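Local coordinates for putative flagellar protein FliS (Parabacteroides merdae ATCC 43184, PDB 4YOK) that is of unknown function, a two-domain DUF3823 family protein whose N-terminal domain has a prealbumin-like (transthyretin clan) fold, at residues 82-87 and 92-97; 45-50 and 64-69; 23-26 and 31-34. All coordinates share one frame; numbering follows the deposited sequence. Where two conformers were deposited one is given.

Contact 1. Residues 82-87 and 92-97; sequences ESVTVN and TEVNLE. With MG (magnesium ion), chain B.
Glu82 OE1 binds a magnesium ion at 2.0 Å, while the same side chain lies against the backbone of Glu97. Glu82 OE2 stays 3.9 Å from the magnesium ion, so the carboxylate coordinates through one oxygen. Two waters also bind the ion, and one of them accepts a hydrogen bond from Ser83 N (3.2 Å), tying the metal to the backbone at the start of strand 83-88. In the prealbumin-like sandwich this strand and 92-97 run nearly antiparallel (163°) yet belong to different sheets: 83-88 pairs with 64-70, whereas 92-97 pairs with 9-18. No hydrogen bond joins the two segments. Glu82 CB and CG each lie 3.4 Å from Glu97 O, and the bend at chi2 (-56°) turns the carboxylate beyond CG, where OE1 meets the magnesium ion. Farther along, Val84 holds CG1 between its own backbone N and carbonyl carbon (chi1 65°), where the methyl meets three groups: Asn95 O at 3.5 Å, Leu96 CD1 at 3.8 Å and Val94 CG2 at 3.9 Å. Val86 meets Val94 at about a right angle, methyl against methyl, and Leu12 of strand 9-18 touches both. At the metal end Leu96 CD1 rests on the backbone of Ser83, 3.7 Å from its C atom. At the other end Thr92 turns CG2 to Asn87 O and gives OG1 to Gly90 O.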
loop_
_atom_site.group_PDB
_atom_site.type_symbol
_atom_site.label_atom_id
_atom_site.label_comp_id
_atom_site.label_asym_id
_atom_site.label_seq_id
_atom_site.Cartn_x
_atom_site.Cartn_y
_atom_site.Cartn_z
ATOM N N GLU A 82 -3.355 -6.405 -14.587
ATOM C CA GLU A 82 -2.250 -5.597 -15.113
ATOM C C GLU A 82 -0.965 -6.417 -15.090
ATOM O O GLU A 82 -0.732 -7.164 -14.132
ATOM C CB GLU A 82 -2.098 -4.294 -14.293
ATOM C CG GLU A 82 -3.172 -3.252 -14.601
ATOM C CD GLU A 82 -3.324 -2.807 -16.052
ATOM O OE1 GLU A 82 -2.375 -2.989 -16.848
ATOM O OE2 GLU A 82 -4.419 -2.321 -16.411
ATOM N N SER A 83 -0.155 -6.322 -16.155
ATOM C CA SER A 83 1.073 -7.111 -16.264
ATOM C C SER A 83 2.207 -6.366 -16.997
ATOM O O SER A 83 1.954 -5.430 -17.742
ATOM C CB SER A 83 0.792 -8.433 -16.974
ATOM O OG SER A 83 0.402 -8.216 -18.318
ATOM N N VAL A 84 3.455 -6.799 -16.766
ATOM C CA VAL A 84 4.656 -6.251 -17.422
ATOM C C VAL A 84 5.662 -7.407 -17.623
ATOM O O VAL A 84 5.790 -8.284 -16.754
ATOM C CB VAL A 84 5.255 -5.013 -16.661
ATOM C CG1 VAL A 84 5.788 -5.373 -15.278
ATOM C CG2 VAL A 84 6.328 -4.300 -17.499
ATOM N N THR A 85 6.333 -7.427 -18.791
ATOM C CA THR A 85 7.351 -8.424 -19.121
ATOM C C THR A 85 8.697 -7.958 -18.565
ATOM O O THR A 85 9.093 -6.803 -18.744
ATOM C CB THR A 85 7.381 -8.720 -20.625
ATOM O OG1 THR A 85 6.097 -9.229 -20.977
ATOM C CG2 THR A 85 8.437 -9.767 -20.995
ATOM N N VAL A 86 9.356 -8.863 -17.849
ATOM C CA VAL A 86 10.639 -8.691 -17.168
ATOM C C VAL A 86 11.692 -9.587 -17.835
ATOM O O VAL A 86 11.509 -10.803 -17.884
ATOM C CB VAL A 86 10.499 -9.058 -15.641
ATOM C CG1 VAL A 86 11.848 -9.014 -14.924
ATOM C CG2 VAL A 86 9.492 -8.172 -14.923
ATOM N N ASN A 87 12.803 -9.005 -18.290
ATOM C CA ASN A 87 13.917 -9.793 -18.811
ATOM C C ASN A 87 15.022 -9.682 -17.774
ATOM O O ASN A 87 15.694 -8.655 -17.699
ATOM C CB ASN A 87 14.340 -9.343 -20.217
ATOM C CG ASN A 87 13.571 -10.060 -21.305
ATOM O OD1 ASN A 87 12.747 -9.468 -22.014
ATOM N ND2 ASN A 87 13.804 -11.362 -21.446
ATOM N N THR A 92 18.191 -6.110 -12.048
ATOM C CA THR A 92 17.159 -5.531 -12.916
ATOM C C THR A 92 16.077 -4.835 -12.100
ATOM O O THR A 92 15.699 -5.301 -11.015
ATOM C CB THR A 92 16.558 -6.648 -13.805
ATOM O OG1 THR A 92 17.611 -7.269 -14.546
ATOM C CG2 THR A 92 15.504 -6.159 -14.796
ATOM N N GLU A 93 15.568 -3.709 -12.620
ATOM C CA GLU A 93 14.504 -2.956 -11.949
ATOM C C GLU A 93 13.342 -2.733 -12.904
ATOM O O GLU A 93 13.553 -2.423 -14.076
ATOM C CB GLU A 93 15.017 -1.610 -11.406
ATOM C CG GLU A 93 16.114 -1.733 -10.360
ATOM C CD GLU A 93 16.843 -0.458 -9.985
ATOM O OE1 GLU A 93 16.416 0.635 -10.422
ATOM O OE2 GLU A 93 17.855 -0.555 -9.253
ATOM N N VAL A 94 12.118 -2.883 -12.398
ATOM C CA VAL A 94 10.911 -2.727 -13.193
ATOM C C VAL A 94 9.823 -2.000 -12.370
ATOM O O VAL A 94 9.935 -1.881 -11.150
ATOM C CB VAL A 94 10.445 -4.150 -13.662
ATOM C CG1 VAL A 94 9.952 -5.022 -12.489
ATOM C CG2 VAL A 94 9.391 -4.062 -14.753
ATOM N N ASN A 95 8.809 -1.473 -13.055
ATOM C CA ASN A 95 7.645 -0.954 -12.365
ATOM C C ASN A 95 6.409 -1.637 -12.952
ATOM O O ASN A 95 6.445 -2.128 -14.082
ATOM C CB ASN A 95 7.532 0.575 -12.376
ATOM C CG ASN A 95 7.111 1.143 -13.706
ATOM O OD1 ASN A 95 7.769 0.929 -14.713
ATOM N ND2 ASN A 95 6.007 1.872 -13.731
ATOM N N LEU A 96 5.334 -1.671 -12.183
ATOM C CA LEU A 96 4.081 -2.234 -12.666
ATOM C C LEU A 96 2.983 -1.205 -12.463
ATOM O O LEU A 96 2.735 -0.818 -11.332
ATOM C CB LEU A 96 3.763 -3.569 -11.951
ATOM C CG LEU A 96 2.398 -4.197 -12.273
ATOM C CD1 LEU A 96 2.346 -4.688 -13.729
ATOM C CD2 LEU A 96 2.054 -5.308 -11.272
ATOM N N GLU A 97 2.376 -0.725 -13.570
ATOM C CA GLU A 97 1.299 0.281 -13.557
ATOM C C GLU A 97 -0.041 -0.365 -13.289
ATOM O O GLU A 97 -0.408 -1.364 -13.926
ATOM C CB GLU A 97 1.209 1.040 -14.906
ATOM C CG GLU A 97 2.147 2.220 -15.035
ATOM C CD GLU A 97 1.793 3.449 -14.212
ATOM O OE1 GLU A 97 0.668 3.987 -14.344
ATOM O OE2 GLU A 97 2.684 3.908 -13.469
HETATM MG MG MG B . -0.826 -2.338 -17.988
HETATM O O HOH W 1 -0.644 -4.210 -18.550
HETATM O O HOH W 2 -2.185 -1.797 -19.424
#

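Contact 2. Residues 45-50 and 64-69; sequences DPISVF and GEYRLT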
loop_
_atom_site.group_PDB
_atom_site.type_symbol
_atom_site.label_atom_id
_atom_site.label_comp_id
_atom_site.label_asym_id
_atom_site.label_seq_id
_atom_site.Cartn_x
_atom_site.Cartn_y
_atom_site.Cartn_z
ATOM N N ASP A 45 5.208 -23.066 -11.712
ATOM C CA ASP A 45 4.132 -22.417 -10.975
ATOM C C ASP A 45 4.460 -20.938 -10.817
ATOM O O ASP A 45 5.650 -20.631 -10.742
ATOM C CB ASP A 45 4.040 -23.034 -9.573
ATOM C CG ASP A 45 3.810 -24.525 -9.531
ATOM O OD1 ASP A 45 3.095 -25.035 -10.410
ATOM O OD2 ASP A 45 4.246 -25.159 -8.549
ATOM N N PRO A 46 3.485 -20.006 -10.704
ATOM C CA PRO A 46 3.866 -18.608 -10.454
ATOM C C PRO A 46 4.587 -18.434 -9.111
ATOM O O PRO A 46 4.289 -19.143 -8.140
ATOM C CB PRO A 46 2.518 -17.863 -10.434
ATOM C CG PRO A 46 1.508 -18.902 -10.078
ATOM C CD PRO A 46 2.014 -20.166 -10.734
ATOM N N ILE A 47 5.539 -17.494 -9.062
ATOM C CA ILE A 47 6.268 -17.166 -7.833
ATOM C C ILE A 47 5.540 -15.982 -7.173
ATOM O O ILE A 47 5.289 -14.998 -7.854
ATOM C CB ILE A 47 7.771 -16.867 -8.119
ATOM C CG1 ILE A 47 8.498 -18.154 -8.632
ATOM C CG2 ILE A 47 8.474 -16.307 -6.849
ATOM C CD1 ILE A 47 9.744 -17.910 -9.534
ATOM N N SER A 48 5.199 -16.080 -5.878
ATOM C CA SER A 48 4.541 -14.967 -5.171
ATOM C C SER A 48 5.572 -13.963 -4.689
ATOM O O SER A 48 6.636 -14.354 -4.201
ATOM C CB SER A 48 3.724 -15.454 -3.977
ATOM O OG SER A 48 2.645 -16.295 -4.356
ATOM N N VAL A 49 5.279 -12.674 -4.838
ATOM C CA VAL A 49 6.172 -11.633 -4.290
ATOM C C VAL A 49 5.299 -10.728 -3.436
ATOM O O VAL A 49 4.169 -10.423 -3.811
ATOM C CB VAL A 49 7.091 -10.845 -5.269
ATOM C CG1 VAL A 49 8.077 -11.772 -5.985
ATOM C CG2 VAL A 49 6.305 -10.009 -6.256
ATOM N N PHE A 50 5.787 -10.369 -2.269
ATOM C CA PHE A 50 5.011 -9.592 -1.321
ATOM C C PHE A 50 5.450 -8.127 -1.434
ATOM O O PHE A 50 6.645 -7.828 -1.489
ATOM C CB PHE A 50 5.153 -10.213 0.091
ATOM C CG PHE A 50 4.935 -11.720 0.046
ATOM C CD1 PHE A 50 5.986 -12.586 -0.250
ATOM C CD2 PHE A 50 3.667 -12.259 0.196
ATOM C CE1 PHE A 50 5.767 -13.962 -0.399
ATOM C CE2 PHE A 50 3.457 -13.646 0.083
ATOM C CZ PHE A 50 4.510 -14.483 -0.207
ATOM N N GLY A 64 16.262 -15.108 -16.422
ATOM C CA GLY A 64 15.316 -15.528 -17.443
ATOM C C GLY A 64 14.234 -14.499 -17.676
ATOM O O GLY A 64 14.280 -13.397 -17.119
ATOM N N GLU A 65 13.253 -14.871 -18.507
ATOM C CA GLU A 65 12.130 -14.019 -18.877
ATOM C C GLU A 65 10.935 -14.329 -17.988
ATOM O O GLU A 65 10.586 -15.493 -17.794
ATOM C CB GLU A 65 11.780 -14.214 -20.361
ATOM C CG GLU A 65 10.834 -13.154 -20.893
ATOM C CD GLU A 65 10.850 -13.010 -22.400
ATOM O OE1 GLU A 65 10.188 -13.826 -23.082
ATOM O OE2 GLU A 65 11.521 -12.079 -22.899
ATOM N N TYR A 66 10.333 -13.277 -17.432
ATOM C CA TYR A 66 9.190 -13.389 -16.524
ATOM C C TYR A 66 8.078 -12.449 -16.885
ATOM O O TYR A 66 8.313 -11.403 -17.507
ATOM C CB TYR A 66 9.613 -13.044 -15.082
ATOM C CG TYR A 66 10.574 -14.017 -14.450
ATOM C CD1 TYR A 66 10.112 -15.126 -13.747
ATOM C CD2 TYR A 66 11.950 -13.809 -14.514
ATOM C CE1 TYR A 66 10.995 -16.018 -13.143
ATOM C CE2 TYR A 66 12.844 -14.703 -13.928
ATOM C CZ TYR A 66 12.363 -15.810 -13.249
ATOM O OH TYR A 66 13.239 -16.690 -12.660
ATOM N N ARG A 67 6.869 -12.805 -16.437
ATOM C CA ARG A 67 5.689 -11.960 -16.588
ATOM C C ARG A 67 5.199 -11.604 -15.188
ATOM O O ARG A 67 4.754 -12.473 -14.431
ATOM C CB ARG A 67 4.586 -12.610 -17.447
ATOM C CG ARG A 67 3.444 -11.636 -17.777
ATOM C CD ARG A 67 2.448 -12.210 -18.769
ATOM N NE ARG A 67 1.411 -13.002 -18.103
ATOM C CZ ARG A 67 1.408 -14.330 -18.015
ATOM N NH1 ARG A 67 2.389 -15.042 -18.562
ATOM N NH2 ARG A 67 0.422 -14.956 -17.388
ATOM N N LEU A 68 5.360 -10.313 -14.817
ATOM C CA LEU A 68 4.976 -9.795 -13.508
ATOM C C LEU A 68 3.533 -9.285 -13.557
ATOM O O LEU A 68 3.224 -8.403 -14.376
ATOM C CB LEU A 68 5.944 -8.689 -13.094
ATOM C CG LEU A 68 5.656 -7.994 -11.761
ATOM C CD1 LEU A 68 5.828 -8.958 -10.567
ATOM C CD2 LEU A 68 6.563 -6.796 -11.618
ATOM N N THR A 69 2.641 -9.849 -12.697
ATOM C CA THR A 69 1.236 -9.430 -12.720
ATOM C C THR A 69 0.653 -9.257 -11.321
ATOM O O THR A 69 1.226 -9.724 -10.333
ATOM C CB THR A 69 0.390 -10.428 -13.560
ATOM O OG1 THR A 69 -0.916 -9.901 -13.774
ATOM C CG2 THR A 69 0.275 -11.794 -12.920
#
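Ile47 meets Tyr66 through the last atom of its side chain. CB leaves the backbone toward segment 64-69 but is still 6.0 Å from Tyr66 CE1. The branches then part: CG2 lies farther off, 6.8 Å from Tyr66 CE1, whereas CG1, placed anti to the carbonyl carbon (chi1 -66°), has closed to 5.6 Å from the same ring atom. A nearly extended second torsion (154°) carries CD1 onward to 4.3 Å from Tyr66 CE1, an oblique apolar touch on the phenol ring. Tyr66 OH is hydrogen-bonded to Phe62 O, which fixes the far end of the ring, and Leu61 packs on both Ile47 and Tyr66. Two residues along, the looser pair of Val49 and Leu68 has Val49 CG2 4.5 Å from Leu68 CD1. Both touches are light, and the segments bury only 88 Å² between them, because they are not adjacent strands: 33-37 runs between them and takes the backbone bonds, Leu36 with Ile47, Leu34 with Val49 and Tyr37 with Arg67. With Ile47 and Leu68 CA atoms 9.4 Å apart, the side chains reach over this middle strand on one face of the sheet. From strand 56-62 of the other sheet, Ala59 covers Val49 and Phe57 covers Leu68. Such apolar packing across one face, closed by a second sheet, is the core of a beta sandwich, here of the prealbumin-like (transthyretin clan) kind.

Contact 3. Residues 23-26 and 31-34; sequences LNLR and AVQL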
loop_
_atom_site.group_PDB
_atom_site.type_symbol
_atom_site.label_atom_id
_atom_site.label_comp_id
_atom_site.label_asym_id
_atom_site.label_seq_id
_atom_site.Cartn_x
_atom_site.Cartn_y
_atom_site.Cartn_z
ATOM N N LEU A 23 2.966 3.481 -4.937
ATOM C CA LEU A 23 1.773 3.471 -4.102
ATOM C C LEU A 23 2.151 3.117 -2.695
ATOM O O LEU A 23 3.076 2.320 -2.490
ATOM C CB LEU A 23 0.759 2.443 -4.638
ATOM C CG LEU A 23 0.235 2.660 -6.058
ATOM C CD1 LEU A 23 -0.883 1.684 -6.340
ATOM C CD2 LEU A 23 -0.204 4.110 -6.279
ATOM N N ASN A 24 1.407 3.675 -1.731
ATOM C CA ASN A 24 1.573 3.425 -0.294
ATOM C C ASN A 24 0.536 2.359 0.110
ATOM O O ASN A 24 -0.662 2.573 -0.062
ATOM C CB ASN A 24 1.372 4.743 0.448
ATOM C CG ASN A 24 2.324 5.824 -0.029
ATOM O OD1 ASN A 24 1.993 6.715 -0.825
ATOM N ND2 ASN A 24 3.546 5.697 0.351
ATOM N N LEU A 25 1.007 1.190 0.536
ATOM C CA LEU A 25 0.150 0.033 0.808
ATOM C C LEU A 25 0.381 -0.601 2.170
ATOM O O LEU A 25 1.316 -0.241 2.877
ATOM C CB LEU A 25 0.469 -1.029 -0.281
ATOM C CG LEU A 25 0.299 -0.567 -1.763
ATOM C CD1 LEU A 25 0.936 -1.545 -2.710
ATOM C CD2 LEU A 25 -1.166 -0.383 -2.116
ATOM N N ARG A 26 -0.418 -1.622 2.485
ATOM C CA ARG A 26 -0.176 -2.414 3.690
ATOM C C ARG A 26 0.947 -3.364 3.317
ATOM O O ARG A 26 0.781 -4.192 2.399
ATOM C CB ARG A 26 -1.433 -3.165 4.143
ATOM C CG ARG A 26 -1.080 -4.147 5.276
ATOM C CD ARG A 26 -2.289 -4.734 5.998
ATOM N NE ARG A 26 -1.800 -5.726 6.971
ATOM C CZ ARG A 26 -2.361 -6.901 7.226
ATOM N NH1 ARG A 26 -3.500 -7.247 6.631
ATOM N NH2 ARG A 26 -1.794 -7.739 8.085
ATOM N N ALA A 31 -0.364 -8.989 2.904
ATOM C CA ALA A 31 -1.595 -8.302 2.510
ATOM C C ALA A 31 -1.704 -8.071 1.002
ATOM O O ALA A 31 -2.793 -8.258 0.438
ATOM C CB ALA A 31 -1.704 -6.984 3.220
ATOM N N VAL A 32 -0.588 -7.657 0.357
ATOM C CA VAL A 32 -0.556 -7.349 -1.075
ATOM C C VAL A 32 0.537 -8.168 -1.751
ATOM O O VAL A 32 1.710 -8.118 -1.351
ATOM C CB VAL A 32 -0.390 -5.830 -1.335
ATOM C CG1 VAL A 32 -0.389 -5.515 -2.836
ATOM C CG2 VAL A 32 -1.475 -5.031 -0.623
ATOM N N GLN A 33 0.124 -8.938 -2.777
ATOM C CA GLN A 33 1.020 -9.807 -3.518
ATOM C C GLN A 33 0.955 -9.591 -4.999
ATOM O O GLN A 33 -0.094 -9.236 -5.536
ATOM C CB GLN A 33 0.676 -11.278 -3.236
ATOM C CG GLN A 33 0.922 -11.682 -1.788
ATOM C CD GLN A 33 0.333 -13.028 -1.443
ATOM O OE1 GLN A 33 -0.480 -13.158 -0.521
ATOM N NE2 GLN A 33 0.744 -14.059 -2.158
ATOM N N LEU A 34 2.074 -9.863 -5.663
ATOM C CA LEU A 34 2.170 -9.907 -7.121
ATOM C C LEU A 34 2.580 -11.312 -7.497
ATOM O O LEU A 34 2.979 -12.093 -6.628
ATOM C CB LEU A 34 3.156 -8.874 -7.694
ATOM C CG LEU A 34 2.948 -7.408 -7.315
ATOM C CD1 LEU A 34 4.036 -6.575 -7.895
ATOM C CD2 LEU A 34 1.555 -6.896 -7.740
HETATM O O HOH W 3 1.885 -6.682 1.671
#
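Chi1 of 171° sets Arg26 CG trans to the backbone N, and the chain continues extended to NE, laying the arginine lengthwise along Ala31. The Ala31 methyl is 3.6 Å from Arg26 CG, equally close to CD, and lies over one face of the guanidinium, with Arg26 NH1 3.9 Å from Ala31 CB. NE is hydrogen-bonded to Thr28 OG1 in the intervening loop and forms a long, weak ion pair with Asp145. With an alanine here, the Ala31 methyl would probably lose most of its cover and Thr28 OG1 this donor. The backbones are linked by water instead of directly: one water lies 2.8 Å from Arg26 O, to which it probably donates, and accepts from Val32 N at 3.0 Å. Val32 spreads its methyls over two residues, CG2 lying 3.9 Å from Arg26 O and CG1 4.2 Å from Leu25 CD1, the Leu25 and Val32 side chains crossing at about a right angle. The loop 23-26 thus rests against the residues leading into strand 33-37, which Asn74 holds through Ala31 O and Gln33 N, while it also bonds to the C-terminal half: Leu25 O to Arg184 of strand 182-189, and Asn24 by backbone to Tyr197 of strand 196-202.

One four-stranded sheet, ordered 47-50, 33-37, 64-70, 83-88, reaches all three contacts. Contacts 1 and 2, with centres about 10 Å apart, meet where strands 64-70 and 83-88 pair, and there Glu82 O and Thr69 OG1 are 2.8 Å apart in a probable hydrogen bond. The centre of contact 3 is about 16 Å from those of contacts 1 and 2; it joins contact 2 through Leu34 N and Val49 O (2.9 Å), since its second segment runs into strand 33-37, and touches contact 1 where Leu34 CD2 meets Leu96 CD2 at 3.9 Å. The magnesium ion belongs to contact 1, and the Leu68 side chain of contact 2 is about 10 Å from the ion.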